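Local coordinates for protein pleckstrin homology domain-containing family M member 2 (Homo sapiens, PDB 3CXB) that serves as a host partner of the Salmonella effector SifA, probably through its PH domain, and, as its alternative name suggests, interacts with kinesin, at residues His7-Thr12 with Glu18-Cys23; Thr22-Leu27 with Tyr33-Arg38. All blocks are in the same frame, centred on the assembly; numbering follows the deposited sequence.

Contact 1. Residues His7-Thr12 with Glu18-Cys23; sequences HYKAGT and EHWKTC
The carbonyl oxygen of Lys-21 receives two donors from the neighbouring strand: Tyr-8 N lies 2.9 Å from Lys-21 O, nearly in line with the C=O bond, and His-7 CA adds a C-H...O contact. The return bond, Lys-21 N to Tyr-8 O, is weak at 3.4 Å. This antiparallel pairing of the first two strands of a PH-domain sheet weakens toward the intervening loop, where side-chain packing accompanies it. Lys-9 CB sits over the face of the Trp-20 six-membered ring, 3.6 Å from its centroid, in a CH-pi contact. With Lys-9 CG anti to the backbone N (chi1 177°), the chain runs on past CE2, CZ2 and NE1, while Lys-9 N lies over the same ring near CE3. Glu-80 and Arg-65 also touch both residues. On the sheet face of Tyr-8, Cys-23 CB meets the phenol edge at CD2 and CE2, 3.4 Å from CD2, and Cys-23 SG makes an oblique sulfur-aromatic contact. On the other face Thr-22 CG2 lies beside the His-7 imidazole, 3.5 Å from CD2. The lysine meets the indole through aliphatic carbons, consistent with mainly dispersive packing beside the weakening backbone ladder; no cation-pi contact is made between them.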
loop_
_atom_site.group_PDB
_atom_site.type_symbol
_atom_site.label_atom_id
_atom_site.label_comp_id
_atom_site.label_asym_id
_atom_site.label_seq_id
_atom_site.Cartn_x
_atom_site.Cartn_y
_atom_site.Cartn_z
ATOM N N HIS B 7 -6.854 3.109 1.314
ATOM C CA HIS B 7 -6.955 3.191 2.768
ATOM C C HIS B 7 -5.787 2.364 3.297
ATOM O O HIS B 7 -5.171 1.611 2.543
ATOM C CB HIS B 7 -8.281 2.601 3.263
ATOM C CG HIS B 7 -9.494 3.332 2.775
ATOM N ND1 HIS B 7 -10.775 2.987 3.149
ATOM C CD2 HIS B 7 -9.622 4.378 1.925
ATOM C CE1 HIS B 7 -11.640 3.785 2.547
ATOM N NE2 HIS B 7 -10.967 4.638 1.798
ATOM N N TYR B 8 -5.463 2.502 4.575
ATOM C CA TYR B 8 -4.372 1.717 5.118
ATOM C C TYR B 8 -4.501 1.571 6.618
ATOM O O TYR B 8 -4.752 2.540 7.324
ATOM C CB TYR B 8 -3.023 2.345 4.736
ATOM C CG TYR B 8 -2.676 3.645 5.430
ATOM C CD1 TYR B 8 -2.050 3.648 6.675
ATOM C CD2 TYR B 8 -2.970 4.878 4.842
ATOM C CE1 TYR B 8 -1.726 4.845 7.323
ATOM C CE2 TYR B 8 -2.649 6.086 5.484
ATOM C CZ TYR B 8 -2.029 6.057 6.724
ATOM O OH TYR B 8 -1.715 7.226 7.378
ATOM N N LYS B 9 -4.350 0.345 7.102
ATOM C CA LYS B 9 -4.449 0.079 8.528
ATOM C C LYS B 9 -3.224 0.634 9.226
ATOM O O LYS B 9 -3.303 1.095 10.362
ATOM C CB LYS B 9 -4.555 -1.426 8.779
ATOM C CG LYS B 9 -4.590 -1.825 10.247
ATOM C CD LYS B 9 -4.952 -3.301 10.391
ATOM C CE LYS B 9 -4.885 -3.784 11.836
ATOM N NZ LYS B 9 -3.518 -3.629 12.405
ATOM N N ALA B 10 -2.094 0.597 8.525
ATOM C CA ALA B 10 -0.825 1.078 9.057
ATOM C C ALA B 10 -0.988 2.362 9.862
ATOM O O ALA B 10 -2.003 3.058 9.755
ATOM C CB ALA B 10 0.178 1.286 7.917
ATOM N N GLY B 11 0.021 2.665 10.673
ATOM C CA GLY B 11 -0.017 3.857 11.498
ATOM C C GLY B 11 -1.253 3.909 12.376
ATOM O O GLY B 11 -1.955 4.920 12.413
ATOM N N THR B 12 -1.519 2.815 13.084
ATOM C CA THR B 12 -2.679 2.764 13.951
ATOM C C THR B 12 -2.867 1.413 14.613
ATOM O O THR B 12 -2.562 0.375 14.025
ATOM N N GLU B 18 -7.806 -1.115 15.374
ATOM C CA GLU B 18 -7.205 0.014 14.687
ATOM C C GLU B 18 -8.099 0.532 13.577
ATOM O O GLU B 18 -8.866 -0.226 12.982
ATOM N N HIS B 19 -7.997 1.827 13.292
ATOM C CA HIS B 19 -8.813 2.446 12.254
ATOM C C HIS B 19 -8.079 2.571 10.923
ATOM O O HIS B 19 -6.861 2.743 10.893
ATOM C CB HIS B 19 -9.283 3.826 12.720
ATOM C CG HIS B 19 -10.193 3.785 13.910
ATOM N ND1 HIS B 19 -11.408 3.131 13.898
ATOM C CD2 HIS B 19 -10.070 4.323 15.147
ATOM C CE1 HIS B 19 -11.993 3.270 15.075
ATOM N NE2 HIS B 19 -11.203 3.988 15.850
ATOM N N TRP B 20 -8.830 2.477 9.827
ATOM C CA TRP B 20 -8.262 2.586 8.490
ATOM C C TRP B 20 -8.369 4.002 7.954
ATOM O O TRP B 20 -9.437 4.430 7.520
ATOM C CB TRP B 20 -8.970 1.637 7.523
ATOM C CG TRP B 20 -8.638 0.202 7.745
ATOM C CD1 TRP B 20 -8.950 -0.548 8.837
ATOM C CD2 TRP B 20 -7.881 -0.647 6.871
ATOM N NE1 TRP B 20 -8.430 -1.812 8.705
ATOM C CE2 TRP B 20 -7.770 -1.898 7.513
ATOM C CE3 TRP B 20 -7.283 -0.465 5.622
ATOM C CZ2 TRP B 20 -7.083 -2.971 6.932
ATOM C CZ3 TRP B 20 -6.600 -1.533 5.049
ATOM C CH2 TRP B 20 -6.504 -2.771 5.708
ATOM N N LYS B 21 -7.255 4.725 7.990
ATOM C CA LYS B 21 -7.209 6.095 7.495
ATOM C C LYS B 21 -6.994 6.057 5.982
ATOM O O LYS B 21 -6.356 5.142 5.462
ATOM C CB LYS B 21 -6.068 6.854 8.174
ATOM C CG LYS B 21 -6.052 8.352 7.890
ATOM C CD LYS B 21 -5.067 9.075 8.809
ATOM C CE LYS B 21 -5.141 10.586 8.652
ATOM N NZ LYS B 21 -4.164 11.277 9.550
ATOM N N THR B 22 -7.542 7.035 5.275
ATOM C CA THR B 22 -7.387 7.093 3.828
ATOM C C THR B 22 -6.008 7.661 3.499
ATOM O O THR B 22 -5.356 8.267 4.357
ATOM C CB THR B 22 -8.462 8.000 3.185
ATOM O OG1 THR B 22 -8.318 9.337 3.681
ATOM C CG2 THR B 22 -9.864 7.476 3.502
ATOM N N CYS B 23 -5.574 7.465 2.258
ATOM C CA CYS B 23 -4.282 7.962 1.813
ATOM C C CYS B 23 -4.281 8.089 0.291
ATOM O O CYS B 23 -5.207 7.633 -0.387
ATOM C CB CYS B 23 -3.160 7.003 2.240
ATOM S SG CYS B 23 -2.999 5.452 1.243
#

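Contact 2. Residues Thr22-Leu27 with Tyr33-Arg38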
loop_
_atom_site.group_PDB
_atom_site.type_symbol
_atom_site.label_atom_id
_atom_site.label_comp_id
_atom_site.label_asym_id
_atom_site.label_seq_id
_atom_site.Cartn_x
_atom_site.Cartn_y
_atom_site.Cartn_z
ATOM N N THR B 22 -7.542 7.035 5.275
ATOM C CA THR B 22 -7.387 7.093 3.828
ATOM C C THR B 22 -6.008 7.661 3.499
ATOM O O THR B 22 -5.356 8.267 4.357
ATOM C CB THR B 22 -8.462 8.000 3.185
ATOM O OG1 THR B 22 -8.318 9.337 3.681
ATOM C CG2 THR B 22 -9.864 7.476 3.502
ATOM N N CYS B 23 -5.574 7.465 2.258
ATOM C CA CYS B 23 -4.282 7.962 1.813
ATOM C C CYS B 23 -4.281 8.089 0.291
ATOM O O CYS B 23 -5.207 7.633 -0.387
ATOM C CB CYS B 23 -3.160 7.003 2.240
ATOM S SG CYS B 23 -2.999 5.452 1.243
ATOM N N PHE B 24 -3.237 8.717 -0.238
ATOM C CA PHE B 24 -3.104 8.878 -1.675
ATOM C C PHE B 24 -1.834 8.170 -2.123
ATOM O O PHE B 24 -0.747 8.399 -1.572
ATOM C CB PHE B 24 -3.028 10.343 -2.048
ATOM C CG PHE B 24 -2.808 10.568 -3.503
ATOM C CD1 PHE B 24 -1.685 11.235 -3.949
ATOM C CD2 PHE B 24 -3.709 10.084 -4.435
ATOM C CE1 PHE B 24 -1.462 11.423 -5.305
ATOM C CE2 PHE B 24 -3.495 10.269 -5.789
ATOM C CZ PHE B 24 -2.361 10.939 -6.223
ATOM N N VAL B 25 -1.953 7.322 -3.138
ATOM C CA VAL B 25 -0.797 6.565 -3.573
ATOM C C VAL B 25 -0.362 6.772 -5.007
ATOM O O VAL B 25 -1.177 6.888 -5.905
ATOM C CB VAL B 25 -1.034 5.066 -3.314
ATOM C CG1 VAL B 25 0.082 4.247 -3.927
ATOM C CG2 VAL B 25 -1.119 4.816 -1.815
ATOM N N VAL B 26 0.948 6.804 -5.203
ATOM C CA VAL B 26 1.519 7.001 -6.527
ATOM C C VAL B 26 2.664 6.011 -6.721
ATOM O O VAL B 26 3.518 5.883 -5.852
ATOM C CB VAL B 26 2.097 8.445 -6.672
ATOM C CG1 VAL B 26 2.759 8.634 -8.027
ATOM C CG2 VAL B 26 1.000 9.462 -6.486
ATOM N N LEU B 27 2.664 5.307 -7.853
ATOM C CA LEU B 27 3.729 4.363 -8.183
ATOM C C LEU B 27 4.381 4.905 -9.439
ATOM O O LEU B 27 3.958 4.606 -10.556
ATOM C CB LEU B 27 3.182 2.949 -8.463
ATOM C CG LEU B 27 4.205 1.977 -9.102
ATOM C CD1 LEU B 27 5.422 1.842 -8.184
ATOM C CD2 LEU B 27 3.587 0.615 -9.385
ATOM N N TYR B 33 5.087 5.925 -3.643
ATOM C CA TYR B 33 4.982 6.967 -2.641
ATOM C C TYR B 33 3.604 6.950 -2.018
ATOM O O TYR B 33 2.614 6.676 -2.690
ATOM C CB TYR B 33 5.222 8.329 -3.274
ATOM C CG TYR B 33 6.393 8.382 -4.221
ATOM C CD1 TYR B 33 6.319 7.802 -5.474
ATOM C CD2 TYR B 33 7.556 9.053 -3.877
ATOM C CE1 TYR B 33 7.373 7.896 -6.374
ATOM C CE2 TYR B 33 8.615 9.152 -4.763
ATOM C CZ TYR B 33 8.512 8.572 -6.011
ATOM O OH TYR B 33 9.540 8.654 -6.916
ATOM N N GLN B 34 3.538 7.235 -0.732
ATOM C CA GLN B 34 2.256 7.292 -0.055
ATOM C C GLN B 34 2.117 8.625 0.674
ATOM O O GLN B 34 2.992 9.015 1.446
ATOM C CB GLN B 34 2.133 6.168 0.959
ATOM C CG GLN B 34 0.973 6.399 1.910
ATOM C CD GLN B 34 0.906 5.374 3.012
ATOM O OE1 GLN B 34 1.924 4.997 3.572
ATOM N NE2 GLN B 34 -0.296 4.934 3.344
ATOM N N TYR B 35 1.020 9.329 0.440
ATOM C CA TYR B 35 0.800 10.601 1.121
ATOM C C TYR B 35 -0.498 10.443 1.903
ATOM O O TYR B 35 -1.327 9.591 1.560
ATOM C CB TYR B 35 0.640 11.718 0.099
ATOM C CG TYR B 35 1.752 11.812 -0.900
ATOM C CD1 TYR B 35 2.945 12.465 -0.588
ATOM C CD2 TYR B 35 1.637 11.214 -2.150
ATOM C CE1 TYR B 35 3.998 12.517 -1.499
ATOM C CE2 TYR B 35 2.690 11.258 -3.073
ATOM C CZ TYR B 35 3.864 11.909 -2.736
ATOM O OH TYR B 35 4.918 11.938 -3.610
ATOM N N PRO B 36 -0.701 11.248 2.966
ATOM C CA PRO B 36 -1.943 11.135 3.749
ATOM C C PRO B 36 -3.167 11.616 2.972
ATOM O O PRO B 36 -4.302 11.250 3.282
ATOM C CB PRO B 36 -1.652 11.983 4.985
ATOM C CG PRO B 36 -0.725 13.015 4.458
ATOM C CD PRO B 36 0.213 12.228 3.577
ATOM N N ASP B 37 -2.919 12.433 1.957
ATOM C CA ASP B 37 -3.971 12.960 1.106
ATOM C C ASP B 37 -3.339 13.335 -0.229
ATOM O O ASP B 37 -2.157 13.084 -0.449
ATOM C CB ASP B 37 -4.650 14.183 1.749
ATOM C CG ASP B 37 -3.666 15.283 2.123
ATOM O OD1 ASP B 37 -2.862 15.067 3.056
ATOM O OD2 ASP B 37 -3.699 16.363 1.492
ATOM N N ARG B 38 -4.115 13.938 -1.116
ATOM C CA ARG B 38 -3.602 14.317 -2.419
ATOM C C ARG B 38 -2.967 15.706 -2.446
ATOM O O ARG B 38 -2.699 16.243 -3.525
ATOM C CB ARG B 38 -4.733 14.240 -3.439
ATOM C CG ARG B 38 -6.001 14.950 -2.963
ATOM C CD ARG B 38 -7.103 14.971 -4.015
ATOM N NE ARG B 38 -7.570 13.634 -4.361
ATOM C CZ ARG B 38 -8.502 13.382 -5.273
ATOM N NH1 ARG B 38 -9.074 14.377 -5.939
ATOM N NH2 ARG B 38 -8.865 12.132 -5.522
#
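Gln-34 and Cys-23 meet across a beta hairpin, built in this PH domain by strands 21-28 and 31-35. Gln-34 CB starts opposite its non-hydrogen-bonded partner Val-25, 4.5 Å from Val-25 CG2. CG, placed anti to the backbone N (chi1 166°), runs alongside the cysteine and lies 4.1 Å from Cys-23 SG. The extended chain then carries the amide forward until NE2 donates to that sulfur, 3.5 Å from Cys-23 SG with a fairly straight N-H...S angle of 162°. The sulfur lies close to the amide plane, so the N-H is aimed well, and this buried contact probably helps set the rotation of the amide. The backbone ladder is regular. Phe-24 and Tyr-35 exchange two N-H...O bonds, Val-26 and Tyr-33 exchange two more, and all four are close to straight; the shortest joins Tyr-33 N to Val-26 O at 2.7 Å. On the opposite sheet face aromatic side chains gather. The Phe-24 and Tyr-35 side chains lie side by side, Phe-24 CD1 lying 3.8 Å from Tyr-35 CD2, while Val-26 CG2 reaches the Tyr-35 edge. Beyond the strand the chain turns at Pro-36, and Asp-37 OD2 bonds to Thr-39 OG1. That turn brings Arg-38, which is poorly ordered, back over the phenylalanine: Arg-38 CB sits above one ring face, 4.1 Å from Phe-24 CG.

Contacts 1 and 2 show how one inner strand serves two neighbours. Strand 21-28 pairs with strand 2-8 in contact 1 and with strand 31-35 in contact 2; Thr-22 and Cys-23 belong to both, and the contact centres lie about 12 Å apart. The two meet directly where the Tyr-8 ring of contact 1 packs against the Gln-34 amide of contact 2. Cys-23, on the strand between the other two, touches both of these side chains, and its backbone hydrogen bonding with Leu-6 continues the pairing of contact 1. Farther along strand 21-28, Val-25 and Leu-27 pack on Trp-92 of helix 86-100, the C-terminal helix that caps one end of the PH-domain barrel.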